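Local coordinates for probable hydrogenase maturation factor HypB (Methanocaldococcus jannaschii, PDB 2HF9), which probably hydrolyses GTP slowly as a homodimer to support nickel insertion during [NiFe] hydrogenase maturation, and binds zinc, at residues Glu99-Ala104 / Ala134-Gly139; Ile147-Gly152 / Asp175-Val180; Val170-Asp175 / Val201-Lys206. All coordinates share one frame; numbering follows the deposited sequence.

In the fold
The three contacts illustrate how a P-loop GTPase places its zinc-binding loop well apart from its guanine-binding loops. Interaction 1 closes first along the chain; it joins two loops, one following strand 90-95 and the other strand 121-125, and includes C100 of the zinc site, with C132 close by. Its centre lies about 27 Å from that of interaction 2 and about 25 Å from that of interaction 3. Those two are about 9 Å apart, centre to centre; they alternate along the chain, share D175 and meet at the neighbouring strands 142-148 and 168-172 of one parallel sheet. Both touch the same nucleotide, and all three reach the second subunit, so metal loops and guanine pocket alike adjoin the dimer interface.

Interaction 1 (Glu99-Ala104 / Ala134-Gly139); sequences ECHLDA and ADFDLG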
loop_
_atom_site.group_PDB
_atom_site.type_symbol
_atom_site.label_atom_id
_atom_site.label_comp_id
_atom_site.label_asym_id
_atom_site.label_seq_id
_atom_site.Cartn_x
_atom_site.Cartn_y
_atom_site.Cartn_z
ATOM N N GLU A 99 -1.742 -1.125 -13.415
ATOM C CA GLU A 99 -0.645 -2.029 -13.078
ATOM C C GLU A 99 -0.125 -1.770 -11.658
ATOM O O GLU A 99 0.114 -0.624 -11.267
ATOM C CB GLU A 99 0.485 -1.903 -14.106
ATOM C CG GLU A 99 1.179 -3.221 -14.448
ATOM C CD GLU A 99 0.224 -4.268 -15.004
ATOM O OE1 GLU A 99 -0.513 -3.968 -15.970
ATOM O OE2 GLU A 99 0.213 -5.398 -14.473
ATOM N N CYS A 100 0.040 -2.843 -10.892
ATOM C CA CYS A 100 0.463 -2.749 -9.494
ATOM C C CYS A 100 1.979 -2.877 -9.328
ATOM O O CYS A 100 2.473 -3.163 -8.233
ATOM C CB CYS A 100 -0.264 -3.798 -8.648
ATOM S SG CYS A 100 -0.091 -5.484 -9.244
ATOM N N HIS A 101 2.707 -2.652 -10.421
ATOM C CA HIS A 101 4.167 -2.736 -10.448
ATOM C C HIS A 101 4.691 -2.133 -11.750
ATOM O O HIS A 101 3.982 -2.111 -12.757
ATOM C CB HIS A 101 4.622 -4.197 -10.351
ATOM C CG HIS A 101 4.213 -5.037 -11.522
ATOM N ND1 HIS A 101 3.021 -5.729 -11.563
ATOM C CD2 HIS A 101 4.832 -5.287 -12.700
ATOM C CE1 HIS A 101 2.929 -6.375 -12.712
ATOM N NE2 HIS A 101 4.013 -6.121 -13.421
ATOM N N LEU A 102 5.925 -1.641 -11.722
ATOM C CA LEU A 102 6.664 -1.377 -12.952
ATOM C C LEU A 102 7.248 -2.702 -13.436
ATOM O O LEU A 102 7.367 -3.645 -12.655
ATOM C CB LEU A 102 7.795 -0.371 -12.708
ATOM C CG LEU A 102 7.452 1.093 -12.422
ATOM C CD1 LEU A 102 8.709 1.835 -12.014
ATOM C CD2 LEU A 102 6.816 1.762 -13.621
ATOM N N ASP A 103 7.610 -2.776 -14.714
ATOM C CA ASP A 103 8.323 -3.945 -15.238
ATOM C C ASP A 103 9.552 -3.523 -16.052
ATOM O O ASP A 103 9.724 -2.343 -16.345
ATOM C CB ASP A 103 7.379 -4.882 -16.019
ATOM C CG ASP A 103 6.846 -4.270 -17.315
ATOM O OD1 ASP A 103 7.381 -3.250 -17.787
ATOM O OD2 ASP A 103 5.880 -4.834 -17.876
ATOM N N ALA A 104 10.410 -4.480 -16.398
ATOM C CA ALA A 104 11.637 -4.182 -17.146
ATOM C C ALA A 104 11.364 -3.581 -18.528
ATOM O O ALA A 104 12.140 -2.756 -19.017
ATOM C CB ALA A 104 12.497 -5.424 -17.271
ATOM N N ALA A 134 7.468 -7.481 -6.067
ATOM C CA ALA A 134 8.391 -8.513 -5.596
ATOM C C ALA A 134 8.903 -9.407 -6.727
ATOM O O ALA A 134 10.089 -9.739 -6.772
ATOM C CB ALA A 134 7.736 -9.356 -4.510
ATOM N N ASP A 135 8.006 -9.773 -7.642
ATOM C CA ASP A 135 8.326 -10.703 -8.731
ATOM C C ASP A 135 8.885 -10.041 -9.993
ATOM O O ASP A 135 9.281 -10.739 -10.928
ATOM C CB ASP A 135 7.091 -11.534 -9.099
ATOM C CG ASP A 135 6.653 -12.468 -7.982
ATOM O OD1 ASP A 135 7.507 -12.899 -7.175
ATOM O OD2 ASP A 135 5.444 -12.774 -7.920
ATOM N N PHE A 136 8.922 -8.711 -10.027
ATOM C CA PHE A 136 9.323 -8.004 -11.244
ATOM C C PHE A 136 10.626 -7.213 -11.126
ATOM O O PHE A 136 10.635 -6.047 -10.723
ATOM C CB PHE A 136 8.179 -7.133 -11.769
ATOM C CG PHE A 136 7.070 -7.922 -12.406
ATOM C CD1 PHE A 136 5.995 -8.381 -11.645
ATOM C CD2 PHE A 136 7.105 -8.219 -13.765
ATOM C CE1 PHE A 136 4.968 -9.126 -12.237
ATOM C CE2 PHE A 136 6.084 -8.958 -14.363
ATOM C CZ PHE A 136 5.016 -9.410 -13.597
ATOM N N ASP A 137 11.719 -7.885 -11.485
ATOM C CA ASP A 137 13.043 -7.284 -11.631
ATOM C C ASP A 137 12.986 -6.226 -12.736
ATOM O O ASP A 137 12.526 -6.503 -13.847
ATOM C CB ASP A 137 14.047 -8.395 -11.979
ATOM C CG ASP A 137 15.479 -7.899 -12.139
ATOM O OD1 ASP A 137 15.748 -6.684 -12.013
ATOM O OD2 ASP A 137 16.353 -8.756 -12.406
ATOM N N LEU A 138 13.430 -5.012 -12.417
ATOM C CA LEU A 138 13.384 -3.896 -13.365
ATOM C C LEU A 138 14.660 -3.776 -14.200
ATOM O O LEU A 138 14.708 -3.014 -15.170
ATOM C CB LEU A 138 13.117 -2.573 -12.633
ATOM C CG LEU A 138 11.848 -2.428 -11.782
ATOM C CD1 LEU A 138 11.668 -0.983 -11.332
ATOM C CD2 LEU A 138 10.615 -2.895 -12.525
ATOM N N GLY A 139 15.683 -4.535 -13.822
ATOM C CA GLY A 139 17.006 -4.414 -14.429
ATOM C C GLY A 139 17.889 -3.459 -13.652
ATOM O O GLY A 139 18.788 -2.836 -14.213
HETATM O O HOH W 1 8.427 -4.205 -9.988
#
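F136 lays its ring against the imidazole of H101 in an offset stack, the centroids 3.8 Å apart and the planes inclined by only 13°. H101 NE2 sits over the centre of the phenyl face, 3.4 Å from F136 CE1, while the opposite imidazole face is approached by E99 CG. The H101 torsion helps to make this possible: its CG stands between the backbone N and the carbonyl carbon (chi1 65°), turning the ring toward the other loop. An alanine in place of F136 would remove the phenyl face and would probably leave the imidazole freer to turn beside C100. A water lies between the loops, 2.9 Å from L102 O and 3.0 Å from F136 O. Next, A104 CB packs 3.6 Å from D137 O, which accepts from N22. The D137 carboxylate accepts from G139 N through OD1 in an Asx turn and forms a salt bridge through OD2 with R30 of helix 18-35. L138 then reaches back with CD2, which lies 3.3 Å from L102 O and 3.8 Å from L102 CB; I124 of strand 121-125 touches both leucines. The stack thus packs against H101, a ligand with C100 and C132 of an experimentally established zinc site, whose two cysteines form a disulfide in this crystal; the same three residues probably bind nickel as well.

Interaction 2 (Ile147-Gly152 / Asp175-Val180); sequences ISTTEG and DLADAV. With GSP (5'-guanosine-diphosphate-monothiophosphate), chain E; GSP (5'-guanosine-diphosphate-monothiophosphate), chain H.
T150 and L176 form the close apolar part of this contact, with T150 CG2 3.6 Å from L176 CD1. V180 straddles the turn with its two methyls: CG2 rests 3.5 Å from T149 O, while CG1 faces T150 CA at 3.9 Å. T149 adds its methyl against A177 CB, and its OG1, placed between the backbone N and the carbonyl carbon (chi1 64°), is bonded to K173 O. I184 of helix 184-194 touches both T149 and A177. Away from this buried patch the fit loosens: the backbone bonds within 176-180 are weak, and D178 at the outer side of the turn is exposed. A179 and V180 instead offer carbonyls to a second nucleotide, whose N2 donates to A179 O at 2.9 Å and whose O3' makes a weak bond to V180 O at 3.2 Å. L176 meets the first guanine, its CD1 lying 3.5 Å from that base's N2. One small apolar core therefore stands between two guanosines, each otherwise gripped mainly by its own subunit, a shared nucleotide site typical of the dimeric SIMIBI class of GTPases.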
loop_
_atom_site.group_PDB
_atom_site.type_symbol
_atom_site.label_atom_id
_atom_site.label_comp_id
_atom_site.label_asym_id
_atom_site.label_seq_id
_atom_site.Cartn_x
_atom_site.Cartn_y
_atom_site.Cartn_z
ATOM N N ILE A 147 9.439 0.812 4.126
ATOM C CA ILE A 147 8.197 0.779 4.881
ATOM C C ILE A 147 8.315 1.790 6.005
ATOM O O ILE A 147 9.391 2.347 6.235
ATOM C CB ILE A 147 7.826 -0.635 5.421
ATOM C CG1 ILE A 147 8.931 -1.221 6.330
ATOM C CG2 ILE A 147 7.377 -1.556 4.268
ATOM C CD1 ILE A 147 10.093 -1.905 5.606
ATOM N N SER A 148 7.217 2.056 6.692
ATOM C CA SER A 148 7.269 3.047 7.749
ATOM C C SER A 148 6.507 2.608 8.986
ATOM O O SER A 148 5.598 1.773 8.909
ATOM C CB SER A 148 6.790 4.409 7.238
ATOM O OG SER A 148 5.392 4.423 7.048
ATOM N N THR A 149 6.890 3.175 10.129
ATOM C CA THR A 149 6.300 2.809 11.418
ATOM C C THR A 149 4.777 2.978 11.433
ATOM O O THR A 149 4.076 2.225 12.105
ATOM C CB THR A 149 6.923 3.619 12.581
ATOM O OG1 THR A 149 6.618 5.009 12.418
ATOM C CG2 THR A 149 8.446 3.435 12.613
ATOM N N THR A 150 4.278 3.944 10.662
ATOM C CA THR A 150 2.857 4.301 10.673
ATOM C C THR A 150 1.935 3.277 10.002
ATOM O O THR A 150 0.711 3.384 10.100
ATOM C CB THR A 150 2.609 5.712 10.098
ATOM O OG1 THR A 150 3.078 5.785 8.743
ATOM C CG2 THR A 150 3.317 6.756 10.942
ATOM N N GLU A 151 2.532 2.297 9.329
ATOM C CA GLU A 151 1.796 1.180 8.737
ATOM C C GLU A 151 1.569 0.064 9.769
ATOM O O GLU A 151 0.817 -0.876 9.524
ATOM C CB GLU A 151 2.549 0.640 7.518
ATOM C CG GLU A 151 2.638 1.631 6.349
ATOM C CD GLU A 151 4.019 1.685 5.705
ATOM O OE1 GLU A 151 4.742 0.662 5.718
ATOM O OE2 GLU A 151 4.379 2.759 5.175
ATOM N N GLY A 152 2.222 0.182 10.923
ATOM C CA GLY A 152 2.154 -0.842 11.965
ATOM C C GLY A 152 3.415 -1.682 11.999
ATOM O O GLY A 152 4.097 -1.845 10.978
ATOM N N ASP A 175 10.416 8.654 13.940
ATOM C CA ASP A 175 9.959 9.747 14.795
ATOM C C ASP A 175 8.481 9.624 15.198
ATOM O O ASP A 175 8.037 10.284 16.137
ATOM C CB ASP A 175 10.250 11.106 14.143
ATOM C CG ASP A 175 9.571 11.274 12.790
ATOM O OD1 ASP A 175 9.991 10.620 11.808
ATOM O OD2 ASP A 175 8.622 12.081 12.707
ATOM N N LEU A 176 7.739 8.758 14.510
ATOM C CA LEU A 176 6.298 8.597 14.755
ATOM C C LEU A 176 5.920 7.267 15.418
ATOM O O LEU A 176 4.734 6.981 15.603
ATOM C CB LEU A 176 5.515 8.760 13.444
ATOM C CG LEU A 176 5.771 10.023 12.620
ATOM C CD1 LEU A 176 5.035 9.955 11.295
ATOM C CD2 LEU A 176 5.374 11.268 13.390
ATOM N N ALA A 177 6.925 6.470 15.782
ATOM C CA ALA A 177 6.702 5.096 16.247
ATOM C C ALA A 177 5.876 5.016 17.532
ATOM O O ALA A 177 4.970 4.186 17.646
ATOM C CB ALA A 177 8.033 4.377 16.421
ATOM N N ASP A 178 6.192 5.876 18.494
ATOM C CA ASP A 178 5.460 5.920 19.760
ATOM C C ASP A 178 4.003 6.345 19.579
ATOM O O ASP A 178 3.123 5.875 20.296
ATOM C CB ASP A 178 6.165 6.835 20.764
ATOM C CG ASP A 178 7.523 6.294 21.204
ATOM O OD1 ASP A 178 7.859 5.135 20.874
ATOM O OD2 ASP A 178 8.257 7.036 21.885
ATOM N N ALA A 179 3.756 7.223 18.610
ATOM C CA ALA A 179 2.414 7.743 18.358
ATOM C C ALA A 179 1.469 6.717 17.721
ATOM O O ALA A 179 0.255 6.834 17.857
ATOM C CB ALA A 179 2.488 9.020 17.522
ATOM N N VAL A 180 2.031 5.723 17.033
ATOM C CA VAL A 180 1.257 4.602 16.475
ATOM C C VAL A 180 1.367 3.329 17.314
ATOM O O VAL A 180 0.660 2.347 17.060
ATOM C CB VAL A 180 1.674 4.261 15.010
ATOM C CG1 VAL A 180 1.169 5.316 14.050
ATOM C CG2 VAL A 180 3.186 4.091 14.889
HETATM P PG GSP E . 3.654 7.459 -2.755
HETATM O O3B GSP E . 4.277 7.897 -1.337
HETATM S S1G GSP E . 3.244 5.785 -2.717
HETATM O O2G GSP E . 2.391 8.319 -2.947
HETATM O O3G GSP E . 4.669 7.769 -3.868
HETATM P PB GSP E . 5.854 7.934 -0.998
HETATM O O1B GSP E . 6.258 6.607 -0.492
HETATM O O2B GSP E . 6.686 8.402 -2.121
HETATM P PA GSP E . 6.204 10.479 0.372
HETATM O O1A GSP E . 7.639 10.768 0.136
HETATM O O2A GSP E . 5.326 11.262 -0.534
HETATM O O3A GSP E . 5.885 8.903 0.293
HETATM O "O5'" GSP E . 5.887 10.747 1.920
HETATM C "C5'" GSP E . 4.598 10.515 2.453
HETATM C "C4'" GSP E . 4.356 11.440 3.640
HETATM O "O4'" GSP E . 5.147 11.048 4.749
HETATM C "C3'" GSP E . 4.707 12.891 3.356
HETATM O "O3'" GSP E . 3.716 13.662 3.996
HETATM C "C2'" GSP E . 6.046 13.090 4.033
HETATM O "O2'" GSP E . 6.221 14.403 4.492
HETATM C "C1'" GSP E . 5.951 12.127 5.200
HETATM N N9 GSP E . 7.212 11.532 5.673
HETATM C C8 GSP E . 8.126 10.794 4.962
HETATM N N7 GSP E . 9.099 10.403 5.814
HETATM C C5 GSP E . 8.810 10.864 7.053
HETATM C C6 GSP E . 9.457 10.752 8.283
HETATM O O6 GSP E . 10.512 10.128 8.376
HETATM N N1 GSP E . 8.894 11.342 9.401
HETATM C C2 GSP E . 7.704 12.044 9.296
HETATM N N2 GSP E . 7.171 12.615 10.371
HETATM N N3 GSP E . 7.064 12.150 8.075
HETATM C C4 GSP E . 7.614 11.565 6.976
HETATM P PG GSP H . -3.045 -4.102 7.146
HETATM O O3B GSP H . -3.217 -2.837 8.126
HETATM S S1G GSP H . -3.058 -3.628 5.489
HETATM O O2G GSP H . -1.696 -4.740 7.535
HETATM O O3G GSP H . -4.179 -5.099 7.415
HETATM P PB GSP H . -4.622 -2.215 8.615
HETATM O O1B GSP H . -5.113 -1.304 7.562
HETATM O O2B GSP H . -5.605 -3.233 9.029
HETATM P PA GSP H . -4.131 -1.634 11.405
HETATM O O1A GSP H . -5.493 -1.649 11.977
HETATM O O2A GSP H . -3.387 -2.888 11.684
HETATM O O3A GSP H . -4.169 -1.269 9.840
HETATM O "O5'" GSP H . -3.349 -0.348 11.974
HETATM C "C5'" GSP H . -1.992 -0.118 11.647
HETATM C "C4'" GSP H . -1.353 0.713 12.756
HETATM O "O4'" GSP H . -1.915 2.016 12.768
HETATM C "C3'" GSP H . -1.614 0.121 14.133
HETATM O "O3'" GSP H . -0.422 0.241 14.872
HETATM C "C2'" GSP H . -2.694 1.000 14.731
HETATM O "O2'" GSP H . -2.567 1.088 16.127
HETATM C "C1'" GSP H . -2.420 2.331 14.054
HETATM N N9 GSP H . -3.586 3.219 13.906
HETATM C C8 GSP H . -4.771 2.975 13.254
HETATM N N7 GSP H . -5.537 4.088 13.346
HETATM C C5 GSP H . -4.856 5.037 14.030
HETATM C C6 GSP H . -5.153 6.347 14.407
HETATM O O6 GSP H . -6.232 6.857 14.118
HETATM N N1 GSP H . -4.222 7.080 15.116
HETATM C C2 GSP H . -3.003 6.521 15.453
HETATM N N2 GSP H . -2.106 7.221 16.136
HETATM N N3 GSP H . -2.714 5.224 15.078
HETATM C C4 GSP H . -3.624 4.499 14.378
#

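Interaction 3 (Val170-Asp175 / Val201-Lys206); sequences VINKID and VLLSLK. With GSP (5'-guanosine-diphosphate-monothiophosphate), chain E.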
loop_
_atom_site.group_PDB
_atom_site.type_symbol
_atom_site.label_atom_id
_atom_site.label_comp_id
_atom_site.label_asym_id
_atom_site.label_seq_id
_atom_site.Cartn_x
_atom_site.Cartn_y
_atom_site.Cartn_z
ATOM N N VAL A 170 14.440 -0.196 4.577
ATOM C CA VAL A 170 14.361 1.067 5.303
ATOM C C VAL A 170 13.077 1.100 6.127
ATOM O O VAL A 170 11.972 0.991 5.587
ATOM C CB VAL A 170 14.409 2.279 4.334
ATOM C CG1 VAL A 170 14.263 3.592 5.092
ATOM C CG2 VAL A 170 15.711 2.268 3.539
ATOM N N ILE A 171 13.243 1.209 7.441
ATOM C CA ILE A 171 12.129 1.399 8.356
ATOM C C ILE A 171 12.087 2.893 8.649
ATOM O O ILE A 171 12.858 3.411 9.474
ATOM C CB ILE A 171 12.285 0.543 9.639
ATOM C CG1 ILE A 171 12.374 -0.946 9.271
ATOM C CG2 ILE A 171 11.120 0.783 10.600
ATOM C CD1 ILE A 171 13.099 -1.814 10.293
ATOM N N ASN A 172 11.209 3.580 7.924
ATOM C CA ASN A 172 11.132 5.033 7.933
ATOM C C ASN A 172 10.114 5.537 8.965
ATOM O O ASN A 172 9.360 4.743 9.545
ATOM C CB ASN A 172 10.793 5.545 6.516
ATOM C CG ASN A 172 10.942 7.053 6.371
ATOM O OD1 ASN A 172 10.139 7.702 5.684
ATOM N ND2 ASN A 172 11.958 7.620 7.011
ATOM N N LYS A 173 10.111 6.852 9.187
ATOM C CA LYS A 173 9.206 7.532 10.129
ATOM C C LYS A 173 9.394 7.057 11.571
ATOM O O LYS A 173 8.422 6.937 12.318
ATOM C CB LYS A 173 7.731 7.393 9.703
ATOM C CG LYS A 173 7.416 7.917 8.305
ATOM C CD LYS A 173 5.924 7.831 8.000
ATOM C CE LYS A 173 5.670 7.946 6.508
ATOM N NZ LYS A 173 4.371 7.290 6.136
ATOM N N ILE A 174 10.640 6.806 11.969
ATOM C CA ILE A 174 10.906 6.348 13.340
ATOM C C ILE A 174 10.512 7.399 14.380
ATOM O O ILE A 174 10.268 7.070 15.543
ATOM C CB ILE A 174 12.371 5.850 13.557
ATOM C CG1 ILE A 174 13.393 6.978 13.334
ATOM C CG2 ILE A 174 12.641 4.600 12.702
ATOM C CD1 ILE A 174 14.826 6.625 13.764
ATOM N N ASP A 175 10.416 8.654 13.940
ATOM C CA ASP A 175 9.959 9.747 14.795
ATOM C C ASP A 175 8.481 9.624 15.198
ATOM O O ASP A 175 8.037 10.284 16.137
ATOM C CB ASP A 175 10.250 11.106 14.143
ATOM C CG ASP A 175 9.571 11.274 12.790
ATOM O OD1 ASP A 175 9.991 10.620 11.808
ATOM O OD2 ASP A 175 8.622 12.081 12.707
ATOM N N VAL A 201 18.035 -0.370 7.858
ATOM C CA VAL A 201 18.282 0.976 8.367
ATOM C C VAL A 201 17.024 1.554 9.017
ATOM O O VAL A 201 15.942 1.535 8.429
ATOM C CB VAL A 201 18.808 1.916 7.240
ATOM C CG1 VAL A 201 18.917 3.369 7.715
ATOM C CG2 VAL A 201 20.153 1.428 6.709
ATOM N N LEU A 202 17.179 2.047 10.245
ATOM C CA LEU A 202 16.127 2.798 10.919
ATOM C C LEU A 202 16.283 4.267 10.544
ATOM O O LEU A 202 17.358 4.855 10.711
ATOM C CB LEU A 202 16.192 2.597 12.441
ATOM C CG LEU A 202 15.890 1.177 12.944
ATOM C CD1 LEU A 202 16.284 1.026 14.414
ATOM C CD2 LEU A 202 14.418 0.816 12.743
ATOM N N LEU A 203 15.213 4.849 10.018
ATOM C CA LEU A 203 15.294 6.175 9.414
ATOM C C LEU A 203 14.171 7.104 9.842
ATOM O O LEU A 203 13.025 6.685 10.014
ATOM C CB LEU A 203 15.303 6.052 7.878
ATOM C CG LEU A 203 15.397 7.336 7.034
ATOM C CD1 LEU A 203 16.735 8.034 7.221
ATOM C CD2 LEU A 203 15.139 7.058 5.561
ATOM N N SER A 204 14.514 8.378 10.008
ATOM C CA SER A 204 13.526 9.440 10.002
ATOM C C SER A 204 13.969 10.486 8.994
ATOM O O SER A 204 15.046 11.067 9.135
ATOM C CB SER A 204 13.380 10.087 11.378
ATOM O OG SER A 204 12.542 11.230 11.285
ATOM N N LEU A 205 13.144 10.715 7.976
ATOM C CA LEU A 205 13.412 11.770 7.004
ATOM C C LEU A 205 13.010 13.151 7.523
ATOM O O LEU A 205 13.215 14.158 6.842
ATOM C CB LEU A 205 12.734 11.457 5.667
ATOM C CG LEU A 205 13.395 10.305 4.897
ATOM C CD1 LEU A 205 12.488 9.786 3.797
ATOM C CD2 LEU A 205 14.773 10.719 4.336
ATOM N N LYS A 206 12.430 13.186 8.723
ATOM C CA LYS A 206 12.119 14.442 9.410
ATOM C C LYS A 206 13.330 14.919 10.225
ATOM O O LYS A 206 13.789 16.043 10.047
ATOM C CB LYS A 206 10.880 14.276 10.297
ATOM C CG LYS A 206 10.398 15.549 10.985
ATOM C CD LYS A 206 9.040 15.301 11.643
ATOM C CE LYS A 206 8.357 16.591 12.071
ATOM N NZ LYS A 206 6.949 16.315 12.493
HETATM P PG GSP E . 3.654 7.459 -2.755
HETATM O O3B GSP E . 4.277 7.897 -1.337
HETATM S S1G GSP E . 3.244 5.785 -2.717
HETATM O O2G GSP E . 2.391 8.319 -2.947
HETATM O O3G GSP E . 4.669 7.769 -3.868
HETATM P PB GSP E . 5.854 7.934 -0.998
HETATM O O1B GSP E . 6.258 6.607 -0.492
HETATM O O2B GSP E . 6.686 8.402 -2.121
HETATM P PA GSP E . 6.204 10.479 0.372
HETATM O O1A GSP E . 7.639 10.768 0.136
HETATM O O2A GSP E . 5.326 11.262 -0.534
HETATM O O3A GSP E . 5.885 8.903 0.293
HETATM O "O5'" GSP E . 5.887 10.747 1.920
HETATM C "C5'" GSP E . 4.598 10.515 2.453
HETATM C "C4'" GSP E . 4.356 11.440 3.640
HETATM O "O4'" GSP E . 5.147 11.048 4.749
HETATM C "C3'" GSP E . 4.707 12.891 3.356
HETATM O "O3'" GSP E . 3.716 13.662 3.996
HETATM C "C2'" GSP E . 6.046 13.090 4.033
HETATM O "O2'" GSP E . 6.221 14.403 4.492
HETATM C "C1'" GSP E . 5.951 12.127 5.200
HETATM N N9 GSP E . 7.212 11.532 5.673
HETATM C C8 GSP E . 8.126 10.794 4.962
HETATM N N7 GSP E . 9.099 10.403 5.814
HETATM C C5 GSP E . 8.810 10.864 7.053
HETATM C C6 GSP E . 9.457 10.752 8.283
HETATM O O6 GSP E . 10.512 10.128 8.376
HETATM N N1 GSP E . 8.894 11.342 9.401
HETATM C C2 GSP E . 7.704 12.044 9.296
HETATM N N2 GSP E . 7.171 12.615 10.371
HETATM N N3 GSP E . 7.064 12.150 8.075
HETATM C C4 GSP E . 7.614 11.565 6.976
HETATM O O HOH W 2 7.839 14.012 14.468
#
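D175 and S204 are joined by a short hydrogen bond in which S204 OG donates to D175 OD1 over 2.7 Å, meeting the carboxylate from above its plane. The same carboxylate grips the guanine with both oxygens, base N1 donating to D175 OD1 at 2.7 Å and base N2 to D175 OD2 at 2.8 Å, the signature of the NKxD guanine-specificity motif that N172-D175 forms. From the other segment's loop L205 N reaches the base O6, also at 2.7 Å. S204 OG, anti to the backbone N (chi1 172°), accepts in turn from K206 N in an ST turn. A water links D175 OD2 to K206 NZ, which is also hydrogen-bonded to A179 O of the second subunit, its main partner. Behind the base, parallel strand pairing takes over: I171 N donates to V201 O at 2.9 Å, nearly straight onto the carbonyl, and I171 O receives L203 N at 2.8 Å. I174 N, just beyond the strand, bonds to L203 O. Apolar side chains pack outward, V170 CG1 lying 3.6 Å from L203 CD2, while L202 CD2 runs alongside I171. The aliphatic chain of K173 lies across one face of the guanine, CG 3.5 Å from its C5. Strand 199-202 forms one edge of the sheet within the chain, with helices 51-62 and 211-224 touching L203 and helix 184-194 touching I171 and L202.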